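Thymidylate synthase 1 (Bacillus subtilis, PDB 1BSF) catalyses, as a homodimer, the reductive methylation of dUMP to dTMP, with 5,10-methylenetetrahydrofolate serving as both methyl donor and reductant. Local coordinates at residues I43-R48 and G218-Y223; V54-T59 and N191-N196; I143-N148 and C160-Q165; E176-S181 and I214-D219. All blocks are in the same frame, centred on the assembly; numbering follows the deposited sequence.

Contact 1: I43-R48 and G218-Y223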
loop_
_atom_site.group_PDB
_atom_site.type_symbol
_atom_site.label_atom_id
_atom_site.label_comp_id
_atom_site.label_asym_id
_atom_site.label_seq_id
_atom_site.Cartn_x
_atom_site.Cartn_y
_atom_site.Cartn_z
ATOM N N ILE A 43 -7.676 6.711 10.016
ATOM C CA ILE A 43 -6.551 6.200 9.262
ATOM C C ILE A 43 -6.659 4.692 9.049
ATOM O O ILE A 43 -7.109 3.957 9.937
ATOM C CB ILE A 43 -5.243 6.507 10.009
ATOM C CG1 ILE A 43 -4.848 7.961 9.764
ATOM C CG2 ILE A 43 -4.142 5.527 9.605
ATOM C CD1 ILE A 43 -4.000 8.551 10.886
ATOM N N SER A 44 -6.263 4.252 7.861
ATOM C CA SER A 44 -6.241 2.837 7.502
ATOM C C SER A 44 -7.489 2.005 7.762
ATOM O O SER A 44 -7.677 1.458 8.859
ATOM C CB SER A 44 -5.050 2.169 8.184
ATOM O OG SER A 44 -4.876 0.850 7.705
ATOM N N LYS A 45 -8.335 1.908 6.735
ATOM C CA LYS A 45 -9.564 1.123 6.785
ATOM C C LYS A 45 -9.491 0.195 5.576
ATOM O O LYS A 45 -8.780 0.500 4.627
ATOM C CB LYS A 45 -10.770 2.043 6.682
ATOM C CG LYS A 45 -11.331 2.463 8.015
ATOM C CD LYS A 45 -12.201 1.355 8.582
ATOM C CE LYS A 45 -12.007 1.171 10.089
ATOM N NZ LYS A 45 -13.317 1.018 10.796
ATOM N N GLN A 46 -10.205 -0.927 5.590
ATOM C CA GLN A 46 -10.143 -1.851 4.453
ATOM C C GLN A 46 -11.451 -2.569 4.087
ATOM O O GLN A 46 -12.176 -3.027 4.971
ATOM C CB GLN A 46 -9.059 -2.905 4.706
ATOM C CG GLN A 46 -8.946 -3.954 3.611
ATOM C CD GLN A 46 -8.011 -5.083 3.988
ATOM O OE1 GLN A 46 -8.307 -5.877 4.867
ATOM N NE2 GLN A 46 -6.874 -5.155 3.318
ATOM N N MET A 47 -11.727 -2.673 2.782
ATOM C CA MET A 47 -12.925 -3.354 2.265
ATOM C C MET A 47 -12.547 -4.556 1.385
ATOM O O MET A 47 -11.860 -4.400 0.373
ATOM C CB MET A 47 -13.779 -2.392 1.427
ATOM C CG MET A 47 -14.774 -1.540 2.197
ATOM S SD MET A 47 -15.548 -0.290 1.109
ATOM C CE MET A 47 -14.267 -0.105 -0.126
ATOM N N ARG A 48 -13.007 -5.744 1.777
ATOM C CA ARG A 48 -12.742 -6.997 1.053
ATOM C C ARG A 48 -14.040 -7.598 0.482
ATOM O O ARG A 48 -15.092 -7.507 1.112
ATOM C CB ARG A 48 -12.109 -8.029 1.989
ATOM C CG ARG A 48 -10.704 -7.721 2.445
ATOM C CD ARG A 48 -10.210 -8.790 3.429
ATOM N NE ARG A 48 -9.453 -9.841 2.755
ATOM C CZ ARG A 48 -8.194 -10.165 3.044
ATOM N NH1 ARG A 48 -7.534 -9.529 4.006
ATOM N NH2 ARG A 48 -7.596 -11.137 2.372
ATOM N N GLY A 218 -6.187 4.828 2.843
ATOM C CA GLY A 218 -5.284 5.342 3.853
ATOM C C GLY A 218 -6.101 6.297 4.690
ATOM O O GLY A 218 -6.673 5.914 5.721
ATOM N N ASP A 219 -6.174 7.541 4.229
ATOM C CA ASP A 219 -6.947 8.564 4.908
ATOM C C ASP A 219 -8.370 8.485 4.367
ATOM O O ASP A 219 -8.588 8.695 3.181
ATOM C CB ASP A 219 -6.370 9.949 4.628
ATOM C CG ASP A 219 -6.811 10.975 5.635
ATOM O OD1 ASP A 219 -7.902 11.557 5.472
ATOM O OD2 ASP A 219 -6.055 11.196 6.598
ATOM N N CYS A 220 -9.315 8.135 5.233
ATOM C CA CYS A 220 -10.723 8.055 4.861
ATOM C C CYS A 220 -11.397 9.183 5.614
ATOM O O CYS A 220 -11.231 9.315 6.835
ATOM C CB CYS A 220 -11.388 6.733 5.289
ATOM S SG CYS A 220 -10.237 5.371 5.533
ATOM N N HIS A 221 -12.166 9.982 4.885
ATOM C CA HIS A 221 -12.845 11.109 5.482
ATOM C C HIS A 221 -14.103 11.462 4.724
ATOM O O HIS A 221 -14.339 10.996 3.616
ATOM C CB HIS A 221 -11.916 12.330 5.534
ATOM C CG HIS A 221 -11.282 12.691 4.216
ATOM N ND1 HIS A 221 -11.918 13.459 3.265
ATOM C CD2 HIS A 221 -10.040 12.443 3.728
ATOM C CE1 HIS A 221 -11.099 13.668 2.248
ATOM N NE2 HIS A 221 -9.953 13.064 2.504
ATOM N N VAL A 222 -14.907 12.290 5.365
ATOM C CA VAL A 222 -16.150 12.766 4.811
ATOM C C VAL A 222 -16.190 14.212 5.230
ATOM O O VAL A 222 -15.555 14.584 6.209
ATOM C CB VAL A 222 -17.340 12.002 5.409
ATOM C CG1 VAL A 222 -17.158 10.522 5.169
ATOM C CG2 VAL A 222 -17.462 12.286 6.904
ATOM N N TYR A 223 -16.912 15.030 4.484
ATOM C CA TYR A 223 -17.006 16.428 4.834
ATOM C C TYR A 223 -18.157 16.594 5.819
ATOM O O TYR A 223 -19.086 15.795 5.817
ATOM C CB TYR A 223 -17.223 17.252 3.562
ATOM C CG TYR A 223 -16.010 17.238 2.657
ATOM C CD1 TYR A 223 -15.385 16.034 2.321
ATOM C CD2 TYR A 223 -15.459 18.420 2.180
ATOM C CE1 TYR A 223 -14.237 16.011 1.539
ATOM C CE2 TYR A 223 -14.306 18.411 1.394
ATOM C CZ TYR A 223 -13.695 17.203 1.080
ATOM O OH TYR A 223 -12.523 17.195 0.350
#

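Contact 2: V54-T59 and N191-N196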
loop_
_atom_site.group_PDB
_atom_site.type_symbol
_atom_site.label_atom_id
_atom_site.label_comp_id
_atom_site.label_asym_id
_atom_site.label_seq_id
_atom_site.Cartn_x
_atom_site.Cartn_y
_atom_site.Cartn_z
ATOM N N VAL A 54 -21.183 -7.876 -7.518
ATOM C CA VAL A 54 -20.552 -6.614 -7.897
ATOM C C VAL A 54 -20.537 -5.625 -6.727
ATOM O O VAL A 54 -21.582 -5.311 -6.157
ATOM C CB VAL A 54 -21.308 -5.966 -9.107
ATOM C CG1 VAL A 54 -21.208 -4.444 -9.063
ATOM C CG2 VAL A 54 -20.747 -6.504 -10.418
ATOM N N PRO A 55 -19.348 -5.111 -6.360
ATOM C CA PRO A 55 -19.326 -4.162 -5.243
ATOM C C PRO A 55 -19.841 -2.802 -5.711
ATOM O O PRO A 55 -19.089 -2.003 -6.263
ATOM C CB PRO A 55 -17.858 -4.111 -4.842
ATOM C CG PRO A 55 -17.136 -4.408 -6.091
ATOM C CD PRO A 55 -18.001 -5.330 -6.915
ATOM N N ILE A 56 -21.120 -2.546 -5.479
ATOM C CA ILE A 56 -21.718 -1.287 -5.896
ATOM C C ILE A 56 -22.823 -0.860 -4.938
ATOM O O ILE A 56 -23.614 -1.682 -4.484
ATOM C CB ILE A 56 -22.312 -1.416 -7.323
ATOM C CG1 ILE A 56 -23.018 -0.120 -7.731
ATOM C CG2 ILE A 56 -23.299 -2.568 -7.366
ATOM C CD1 ILE A 56 -22.260 0.678 -8.762
ATOM N N LEU A 57 -22.876 0.435 -4.643
ATOM C CA LEU A 57 -23.897 0.979 -3.755
ATOM C C LEU A 57 -25.288 0.762 -4.358
ATOM O O LEU A 57 -25.481 0.875 -5.572
ATOM C CB LEU A 57 -23.678 2.480 -3.555
ATOM C CG LEU A 57 -22.791 3.021 -2.435
ATOM C CD1 LEU A 57 -22.596 4.514 -2.647
ATOM C CD2 LEU A 57 -23.417 2.759 -1.076
ATOM N N THR A 58 -26.255 0.451 -3.504
ATOM C CA THR A 58 -27.625 0.241 -3.954
ATOM C C THR A 58 -28.526 1.235 -3.233
ATOM O O THR A 58 -29.734 1.269 -3.458
ATOM C CB THR A 58 -28.109 -1.195 -3.653
ATOM O OG1 THR A 58 -28.650 -1.251 -2.325
ATOM C CG2 THR A 58 -26.952 -2.186 -3.770
ATOM N N THR A 59 -27.929 2.027 -2.344
ATOM C CA THR A 59 -28.670 3.047 -1.607
ATOM C C THR A 59 -28.435 4.371 -2.323
ATOM O O THR A 59 -28.735 5.446 -1.803
ATOM C CB THR A 59 -28.188 3.195 -0.153
ATOM O OG1 THR A 59 -26.837 3.687 -0.148
ATOM C CG2 THR A 59 -28.284 1.862 0.580
ATOM N N ASN A 191 -14.649 4.745 -7.149
ATOM C CA ASN A 191 -13.364 4.074 -7.288
ATOM C C ASN A 191 -13.495 2.553 -7.121
ATOM O O ASN A 191 -13.222 1.796 -8.055
ATOM C CB ASN A 191 -12.363 4.609 -6.263
ATOM C CG ASN A 191 -12.100 6.095 -6.413
ATOM O OD1 ASN A 191 -12.206 6.660 -7.507
ATOM N ND2 ASN A 191 -11.740 6.740 -5.307
ATOM N N VAL A 192 -13.936 2.118 -5.941
ATOM C CA VAL A 192 -14.077 0.688 -5.642
ATOM C C VAL A 192 -14.580 -0.164 -6.808
ATOM O O VAL A 192 -13.811 -0.882 -7.445
ATOM C CB VAL A 192 -15.009 0.448 -4.432
ATOM C CG1 VAL A 192 -15.040 -1.032 -4.103
ATOM C CG2 VAL A 192 -14.529 1.242 -3.230
ATOM N N PHE A 193 -15.874 -0.100 -7.067
ATOM C CA PHE A 193 -16.482 -0.849 -8.161
ATOM C C PHE A 193 -15.661 -0.714 -9.446
ATOM O O PHE A 193 -15.517 -1.664 -10.219
ATOM C CB PHE A 193 -17.897 -0.317 -8.401
ATOM C CG PHE A 193 -18.388 -0.481 -9.811
ATOM C CD1 PHE A 193 -18.157 0.504 -10.764
ATOM C CD2 PHE A 193 -19.140 -1.596 -10.172
ATOM C CE1 PHE A 193 -18.671 0.384 -12.053
ATOM C CE2 PHE A 193 -19.661 -1.726 -11.462
ATOM C CZ PHE A 193 -19.430 -0.739 -12.400
ATOM N N GLN A 194 -15.125 0.480 -9.662
ATOM C CA GLN A 194 -14.345 0.749 -10.850
ATOM C C GLN A 194 -13.101 -0.116 -10.963
ATOM O O GLN A 194 -12.825 -0.671 -12.029
ATOM C CB GLN A 194 -13.958 2.232 -10.893
ATOM C CG GLN A 194 -12.556 2.528 -11.412
ATOM C CD GLN A 194 -12.181 3.985 -11.228
ATOM O OE1 GLN A 194 -12.707 4.861 -11.915
ATOM N NE2 GLN A 194 -11.282 4.257 -10.289
ATOM N N TYR A 195 -12.340 -0.234 -9.879
ATOM C CA TYR A 195 -11.116 -1.032 -9.940
ATOM C C TYR A 195 -11.409 -2.519 -9.852
ATOM O O TYR A 195 -10.509 -3.346 -10.020
ATOM C CB TYR A 195 -10.121 -0.587 -8.862
ATOM C CG TYR A 195 -9.112 0.427 -9.382
ATOM C CD1 TYR A 195 -9.411 1.789 -9.404
ATOM C CD2 TYR A 195 -7.869 0.024 -9.883
ATOM C CE1 TYR A 195 -8.489 2.734 -9.917
ATOM C CE2 TYR A 195 -6.939 0.967 -10.402
ATOM C CZ TYR A 195 -7.261 2.310 -10.408
ATOM O OH TYR A 195 -6.356 3.233 -10.874
ATOM N N ASN A 196 -12.681 -2.846 -9.613
ATOM C CA ASN A 196 -13.142 -4.231 -9.534
ATOM C C ASN A 196 -13.504 -4.646 -10.958
ATOM O O ASN A 196 -13.474 -5.823 -11.318
ATOM C CB ASN A 196 -14.363 -4.338 -8.615
ATOM C CG ASN A 196 -14.844 -5.762 -8.450
ATOM O OD1 ASN A 196 -15.788 -6.186 -9.107
ATOM N ND2 ASN A 196 -14.198 -6.511 -7.569
#

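Contact 3: I143-N148 and C160-Q165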
loop_
_atom_site.group_PDB
_atom_site.type_symbol
_atom_site.label_atom_id
_atom_site.label_comp_id
_atom_site.label_asym_id
_atom_site.label_seq_id
_atom_site.Cartn_x
_atom_site.Cartn_y
_atom_site.Cartn_z
ATOM N N ILE A 143 3.057 -5.906 -9.648
ATOM C CA ILE A 143 2.683 -4.597 -9.120
ATOM C C ILE A 143 2.712 -3.425 -10.116
ATOM O O ILE A 143 3.685 -3.240 -10.853
ATOM C CB ILE A 143 3.587 -4.204 -7.921
ATOM C CG1 ILE A 143 3.614 -5.324 -6.880
ATOM C CG2 ILE A 143 3.084 -2.914 -7.285
ATOM C CD1 ILE A 143 4.469 -4.985 -5.679
ATOM N N THR A 144 1.627 -2.648 -10.143
ATOM C CA THR A 144 1.561 -1.450 -10.980
ATOM C C THR A 144 1.720 -0.322 -9.966
ATOM O O THR A 144 1.207 -0.406 -8.829
ATOM C CB THR A 144 0.220 -1.263 -11.712
ATOM O OG1 THR A 144 -0.591 -0.345 -10.974
ATOM C CG2 THR A 144 -0.504 -2.584 -11.884
ATOM N N MET A 145 2.424 0.727 -10.381
ATOM C CA MET A 145 2.729 1.844 -9.500
ATOM C C MET A 145 2.536 3.184 -10.192
ATOM O O MET A 145 3.168 3.459 -11.206
ATOM C CB MET A 145 4.184 1.678 -9.014
ATOM C CG MET A 145 4.706 2.741 -8.049
ATOM S SD MET A 145 3.564 3.114 -6.719
ATOM C CE MET A 145 3.339 1.480 -6.063
ATOM N N LEU A 146 1.649 4.019 -9.658
ATOM C CA LEU A 146 1.416 5.335 -10.257
ATOM C C LEU A 146 2.290 6.373 -9.568
ATOM O O LEU A 146 2.816 7.277 -10.213
ATOM C CB LEU A 146 -0.060 5.735 -10.153
ATOM C CG LEU A 146 -0.983 5.156 -11.229
ATOM C CD1 LEU A 146 -2.357 5.761 -11.107
ATOM C CD2 LEU A 146 -0.401 5.412 -12.603
ATOM N N TRP A 147 2.458 6.219 -8.258
ATOM C CA TRP A 147 3.285 7.122 -7.457
ATOM C C TRP A 147 4.755 7.106 -7.888
ATOM O O TRP A 147 5.564 6.357 -7.331
ATOM C CB TRP A 147 3.204 6.740 -5.974
ATOM C CG TRP A 147 3.609 7.847 -5.068
ATOM C CD1 TRP A 147 4.841 8.047 -4.520
ATOM C CD2 TRP A 147 2.777 8.911 -4.589
ATOM N NE1 TRP A 147 4.829 9.168 -3.725
ATOM C CE2 TRP A 147 3.576 9.716 -3.748
ATOM C CE3 TRP A 147 1.434 9.260 -4.787
ATOM C CZ2 TRP A 147 3.073 10.852 -3.103
ATOM C CZ3 TRP A 147 0.934 10.393 -4.145
ATOM C CH2 TRP A 147 1.753 11.173 -3.312
ATOM N N ASN A 148 5.093 7.934 -8.877
ATOM C CA ASN A 148 6.460 8.031 -9.381
ATOM C C ASN A 148 7.171 9.161 -8.654
ATOM O O ASN A 148 6.878 10.337 -8.887
ATOM C CB ASN A 148 6.464 8.329 -10.875
ATOM C CG ASN A 148 7.820 8.167 -11.490
ATOM O OD1 ASN A 148 8.808 7.915 -10.794
ATOM N ND2 ASN A 148 7.888 8.309 -12.803
ATOM N N CYS A 160 -4.863 9.041 -6.274
ATOM C CA CYS A 160 -5.447 8.415 -5.084
ATOM C C CYS A 160 -5.185 6.919 -5.157
ATOM O O CYS A 160 -4.394 6.374 -4.388
ATOM C CB CYS A 160 -6.962 8.654 -5.032
ATOM S SG CYS A 160 -7.468 10.236 -4.325
ATOM N N VAL A 161 -5.876 6.245 -6.067
ATOM C CA VAL A 161 -5.663 4.820 -6.242
ATOM C C VAL A 161 -4.437 4.768 -7.147
ATOM O O VAL A 161 -4.535 4.847 -8.375
ATOM C CB VAL A 161 -6.892 4.159 -6.882
ATOM C CG1 VAL A 161 -6.709 2.666 -6.958
ATOM C CG2 VAL A 161 -8.117 4.482 -6.059
ATOM N N TYR A 162 -3.277 4.650 -6.508
ATOM C CA TYR A 162 -1.982 4.656 -7.183
ATOM C C TYR A 162 -1.291 3.320 -7.454
ATOM O O TYR A 162 -0.404 3.245 -8.307
ATOM C CB TYR A 162 -1.019 5.563 -6.405
ATOM C CG TYR A 162 -0.741 5.132 -4.970
ATOM C CD1 TYR A 162 -1.771 5.033 -4.024
ATOM C CD2 TYR A 162 0.560 4.835 -4.551
ATOM C CE1 TYR A 162 -1.499 4.647 -2.686
ATOM C CE2 TYR A 162 0.836 4.452 -3.224
ATOM C CZ TYR A 162 -0.189 4.360 -2.302
ATOM O OH TYR A 162 0.108 3.991 -0.999
ATOM N N GLU A 163 -1.667 2.272 -6.725
ATOM C CA GLU A 163 -1.043 0.973 -6.942
ATOM C C GLU A 163 -2.005 -0.195 -6.844
ATOM O O GLU A 163 -3.173 -0.045 -6.471
ATOM C CB GLU A 163 0.130 0.745 -5.964
ATOM C CG GLU A 163 -0.191 0.998 -4.488
ATOM C CD GLU A 163 0.137 -0.175 -3.579
ATOM O OE1 GLU A 163 1.189 -0.831 -3.765
ATOM O OE2 GLU A 163 -0.664 -0.431 -2.658
ATOM N N THR A 164 -1.489 -1.366 -7.197
ATOM C CA THR A 164 -2.243 -2.606 -7.153
ATOM C C THR A 164 -1.257 -3.767 -7.015
ATOM O O THR A 164 -0.077 -3.668 -7.406
ATOM C CB THR A 164 -3.088 -2.823 -8.443
ATOM O OG1 THR A 164 -2.229 -3.214 -9.522
ATOM C CG2 THR A 164 -3.823 -1.545 -8.836
ATOM N N GLN A 165 -1.745 -4.850 -6.423
ATOM C CA GLN A 165 -0.954 -6.052 -6.258
ATOM C C GLN A 165 -1.886 -7.217 -6.567
ATOM O O GLN A 165 -2.922 -7.382 -5.922
ATOM C CB GLN A 165 -0.416 -6.179 -4.824
ATOM C CG GLN A 165 1.087 -6.190 -4.733
ATOM C CD GLN A 165 1.598 -7.121 -3.675
ATOM O OE1 GLN A 165 1.472 -6.852 -2.480
ATOM N NE2 GLN A 165 2.185 -8.231 -4.103
#

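Contact 4: E176-S181 and I214-D219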
loop_
_atom_site.group_PDB
_atom_site.type_symbol
_atom_site.label_atom_id
_atom_site.label_comp_id
_atom_site.label_asym_id
_atom_site.label_seq_id
_atom_site.Cartn_x
_atom_site.Cartn_y
_atom_site.Cartn_z
ATOM N N GLU A 176 -5.627 -6.603 -5.047
ATOM C CA GLU A 176 -5.557 -5.746 -3.874
ATOM C C GLU A 176 -5.335 -4.353 -4.435
ATOM O O GLU A 176 -4.562 -4.182 -5.376
ATOM C CB GLU A 176 -4.360 -6.143 -2.988
ATOM C CG GLU A 176 -4.691 -6.411 -1.525
ATOM C CD GLU A 176 -3.452 -6.557 -0.648
ATOM O OE1 GLU A 176 -2.367 -6.918 -1.164
ATOM O OE2 GLU A 176 -3.569 -6.309 0.575
ATOM N N VAL A 177 -5.993 -3.358 -3.862
ATOM C CA VAL A 177 -5.838 -1.997 -4.356
ATOM C C VAL A 177 -5.630 -1.048 -3.186
ATOM O O VAL A 177 -6.098 -1.324 -2.078
ATOM C CB VAL A 177 -7.118 -1.519 -5.123
ATOM C CG1 VAL A 177 -6.904 -0.123 -5.633
ATOM C CG2 VAL A 177 -7.453 -2.462 -6.279
ATOM N N ARG A 178 -4.938 0.066 -3.417
ATOM C CA ARG A 178 -4.769 1.033 -2.342
ATOM C C ARG A 178 -4.877 2.500 -2.733
ATOM O O ARG A 178 -4.340 2.932 -3.747
ATOM C CB ARG A 178 -3.451 0.817 -1.586
ATOM C CG ARG A 178 -3.355 1.708 -0.351
ATOM C CD ARG A 178 -2.785 0.974 0.858
ATOM N NE ARG A 178 -2.605 1.842 2.024
ATOM C CZ ARG A 178 -1.954 3.005 2.015
ATOM N NH1 ARG A 178 -1.416 3.470 0.898
ATOM N NH2 ARG A 178 -1.849 3.712 3.136
ATOM N N ALA A 179 -5.575 3.255 -1.889
ATOM C CA ALA A 179 -5.787 4.691 -2.071
ATOM C C ALA A 179 -5.088 5.462 -0.936
ATOM O O ALA A 179 -5.217 5.098 0.230
ATOM C CB ALA A 179 -7.304 4.991 -2.065
ATOM N N ARG A 180 -4.342 6.515 -1.261
ATOM C CA ARG A 180 -3.684 7.276 -0.199
ATOM C C ARG A 180 -4.729 8.135 0.513
ATOM O O ARG A 180 -4.540 8.570 1.644
ATOM C CB ARG A 180 -2.550 8.158 -0.741
ATOM C CG ARG A 180 -2.764 8.735 -2.133
ATOM C CD ARG A 180 -2.260 10.179 -2.225
ATOM N NE ARG A 180 -3.042 10.968 -3.171
ATOM C CZ ARG A 180 -3.589 12.149 -2.895
ATOM N NH1 ARG A 180 -3.438 12.688 -1.695
ATOM N NH2 ARG A 180 -4.284 12.793 -3.821
ATOM N N SER A 181 -5.838 8.375 -0.164
ATOM C CA SER A 181 -6.927 9.150 0.409
ATOM C C SER A 181 -8.186 8.674 -0.285
ATOM O O SER A 181 -8.113 7.927 -1.262
ATOM C CB SER A 181 -6.735 10.651 0.165
ATOM O OG SER A 181 -7.551 11.414 1.044
ATOM N N ILE A 214 -9.825 -6.869 -2.742
ATOM C CA ILE A 214 -9.474 -6.123 -1.535
ATOM C C ILE A 214 -9.145 -4.681 -1.880
ATOM O O ILE A 214 -8.320 -4.422 -2.745
ATOM C CB ILE A 214 -8.221 -6.760 -0.854
ATOM C CG1 ILE A 214 -8.435 -8.267 -0.677
ATOM C CG2 ILE A 214 -7.937 -6.092 0.489
ATOM C CD1 ILE A 214 -7.234 -9.097 -1.068
ATOM N N PHE A 215 -9.772 -3.744 -1.179
ATOM C CA PHE A 215 -9.547 -2.324 -1.443
ATOM C C PHE A 215 -9.047 -1.634 -0.176
ATOM O O PHE A 215 -9.710 -1.676 0.855
ATOM C CB PHE A 215 -10.862 -1.703 -1.905
ATOM C CG PHE A 215 -10.735 -0.324 -2.473
ATOM C CD1 PHE A 215 -10.699 0.787 -1.635
ATOM C CD2 PHE A 215 -10.788 -0.122 -3.855
ATOM C CE1 PHE A 215 -10.731 2.085 -2.166
ATOM C CE2 PHE A 215 -10.818 1.164 -4.389
ATOM C CZ PHE A 215 -10.794 2.269 -3.547
ATOM N N ASN A 216 -7.887 -0.990 -0.270
ATOM C CA ASN A 216 -7.304 -0.304 0.876
ATOM C C ASN A 216 -7.307 1.213 0.770
ATOM O O ASN A 216 -6.916 1.798 -0.251
ATOM C CB ASN A 216 -5.875 -0.811 1.127
ATOM C CG ASN A 216 -5.830 -2.300 1.333
ATOM O OD1 ASN A 216 -6.609 -2.838 2.098
ATOM N ND2 ASN A 216 -4.932 -2.975 0.636
ATOM N N ILE A 217 -7.769 1.836 1.851
ATOM C CA ILE A 217 -7.851 3.288 1.956
ATOM C C ILE A 217 -6.905 3.730 3.071
ATOM O O ILE A 217 -6.811 3.067 4.106
ATOM C CB ILE A 217 -9.286 3.750 2.330
ATOM C CG1 ILE A 217 -10.313 3.193 1.334
ATOM C CG2 ILE A 217 -9.344 5.270 2.378
ATOM C CD1 ILE A 217 -11.629 2.782 1.974
ATOM N N GLY A 218 -6.187 4.828 2.843
ATOM C CA GLY A 218 -5.284 5.342 3.853
ATOM C C GLY A 218 -6.101 6.297 4.690
ATOM O O GLY A 218 -6.673 5.914 5.721
ATOM N N ASP A 219 -6.174 7.541 4.229
ATOM C CA ASP A 219 -6.947 8.564 4.908
ATOM C C ASP A 219 -8.370 8.485 4.367
ATOM O O ASP A 219 -8.588 8.695 3.181
ATOM C CB ASP A 219 -6.370 9.949 4.628
ATOM C CG ASP A 219 -6.811 10.975 5.635
ATOM O OD1 ASP A 219 -7.902 11.557 5.472
ATOM O OD2 ASP A 219 -6.055 11.196 6.598
#

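Contact 1: I43-R48 and G218-Y223
Ser44 and Gly218 meet in a short antiparallel pairing of strand 39-49 with strand 209-223, at the point where both chains turn a corner in the mixed sheet. The backbone carries most of it: Ser44 N donates to Gly218 O over 2.7 Å, a short but bent bond. Ile43 CA also brings its hydrogen to Gly218 O (3.6 Å), and Ile43 pairs with Asp219 as a non-hydrogen-bonded pair. Gly218 holds backbone angles of -90° and -86°, a turn that glycine, with no side chain, makes easily; the corner is consistent with the direction of its carbonyl, which meets Ser44 N. Among the side chains, Lys45 CB, with CG behind it, packs on Cys220 SG at 3.6 Å. Lys45 suits the spot because its methylene carbons can lie by the sulfur while its bent chain carries NZ off to a salt bridge with Asp13 of helix 3-17. Ser44 sends its small hydroxyl toward the dimer interface, where OG is bonded to Gln46 of the second subunit. Past the corner, strand 220-223 contains His221, Val222 and Tyr223, predicted to take part in dUMP binding. Helix 3-17 packs on Lys45 and Met47, Ala179 of strand 172-179 accepts the backbone N-H of Gly218, and the second subunit's Tyr167 lies on Ile43 and Asp219.

Contact 2: V54-T59 and N191-N196
The chain, extended from Val54 to Leu57, brings its backbone up to helix 188-206 at Pro55, where Pro55 CA lies 5.3 Å from Phe193 CA, and no hydrogen bond links the two segments. The tightest approach is that of Pro55 O to Phe193 CB, 3.0 Å. Proline fits here because it presents a compact apolar ring: its CB meets Val192 CG1 at 4.2 Å, while Pro55 CD lies 3.2 Å from Asn196 OD1 in a close packing contact; the oxygen's hydrogen bond comes from Arg200 NE, one helical turn on. Val192 and Asn196, themselves one turn apart, thus pack against the proline ring, while Phe193 CB meets its carbonyl oxygen. This helix lies over the large sheet of the α/β fold, and Val192 and Asn196 meet both the loop and strand 209-223, the first through Phe215 and the second through Tyr213. For Phe193, the torsion that sets CG anti to the backbone N (chi1 152°) puts the ring beside Val54 and Ile56, whose branched aliphatic chains suit a buried aromatic neighbour. Val54 CG1 comes in at the edge of the ring, near its plane, 3.7 Å from Phe193 CD2. Ile56 approaches differently, running alongside and laying its CD1 over one face, offset toward the rim, in a CH-pi contact 4.3 Å from the centroid of the Phe193 ring.

Contact 3: I143-N148 and C160-Q165
Leu146 and Tyr162 are joined by a short bond in this antiparallel hairpin-like pairing, while the pair Thr144-Thr164 further along is longer-bonded. Leu146 N bonds Tyr162 O at 2.6 Å, whereas Thr144 N reaches Thr164 O only weakly, at 3.4 Å, and the return bond from Thr164 N to Thr144 O is 3.3 Å. Side chains nonetheless stay close there, with Thr144 CG2 3.0 Å from Thr164 OG1. The buried Tyr162 ring is well surrounded: the edge of Trp147 points at its face, planes 68° apart, and Glu163 CG lies over the centre of a face. Methionine's flexibility suits it to this corner: Met145, folded back at chi2 and chi3, sets SD 4.1 Å from Tyr162 CD2 and curls CE onto Glu163 CB (3.3 Å). At the far end, by contrast, Ile143 is partly exposed; it crosses Gln165, CG1 meeting its CG at 3.4 Å. Tyr162 OH and Glu163 OE1 are bonded to Glu163 and Tyr162 of the second subunit, an exchange across the dimer. Segment 160-165 opens with Cys160, the predicted nucleophile, and its strand pairs onward with strand 172-179; helices 64-77 and 125-135 flank the threonines through Trp75 and Leu129.

Contact 4: E176-S181 and I214-D219
Arg178 turns CG anti to its backbone N (chi1 -173°) and bends at chi2 (138°), which lays its CD 3.6 Å from Asn216 CB; Asn216, with CG set beside its own backbone N, crosses it at about a right angle. On the same face Glu176 stretches out beyond CG, and that carbon packs 3.6 Å from Ile214 CB. The charged ends serve the dimer: Arg178 NH2 and Glu176 OE1 each form a salt bridge with the opposite residue, Glu176 or Arg178, of the second subunit. Long chains suit the place because they can span the interface from a sheet. Glu176 OE1 is also hydrogen-bonded to Tyr167 OH of its own chain, and Asn216 OD1 accepts from Gln46 NE2 of the adjacent strand 39-49, again in the same chain. The other face is apolar, with Val177 CB 4.1 Å from Phe215 CD2 and the small Ala179 fitting close by; Phe215 lies against Asn191 and Val192 of helix 188-206. The two strands run parallel, their bonds alternating in direction: Asn216 N gives to Val177 O (2.6 Å), and Asn216 O receives from Ala179 N (2.6 Å). Where the chains turn, Asp219 N reaches Arg180 O over 3.2 Å. With helix 188-206 between them, strands 172-179 and 209-223 make a beta-alpha-beta crossover, and the end of strand 172-179 leads into Arg180 and Ser181, predicted to bind dUMP shared between the subunits.

Overall arrangement
Contacts 1, 3 and 4 are pairings within one mixed sheet, while contact 2 seats a loop on the helix beside it. Strand 209-223 serves both contact 1 and contact 4, whose centres lie about 7 Å apart and which share Gly218 and Asp219; contact 3 adjoins contact 4, their centres about 10 Å apart, through strands 161-168 and 172-179. The centre of contact 2 lies about 14 to 19 Å from those of the others, yet it touches each of them. In sequence, contact 1 encloses contact 2, which encloses contact 3, while contacts 2 and 4 alternate. Contacts 1, 3 and 4 all meet the second subunit, consistent with a dUMP site built by both chains.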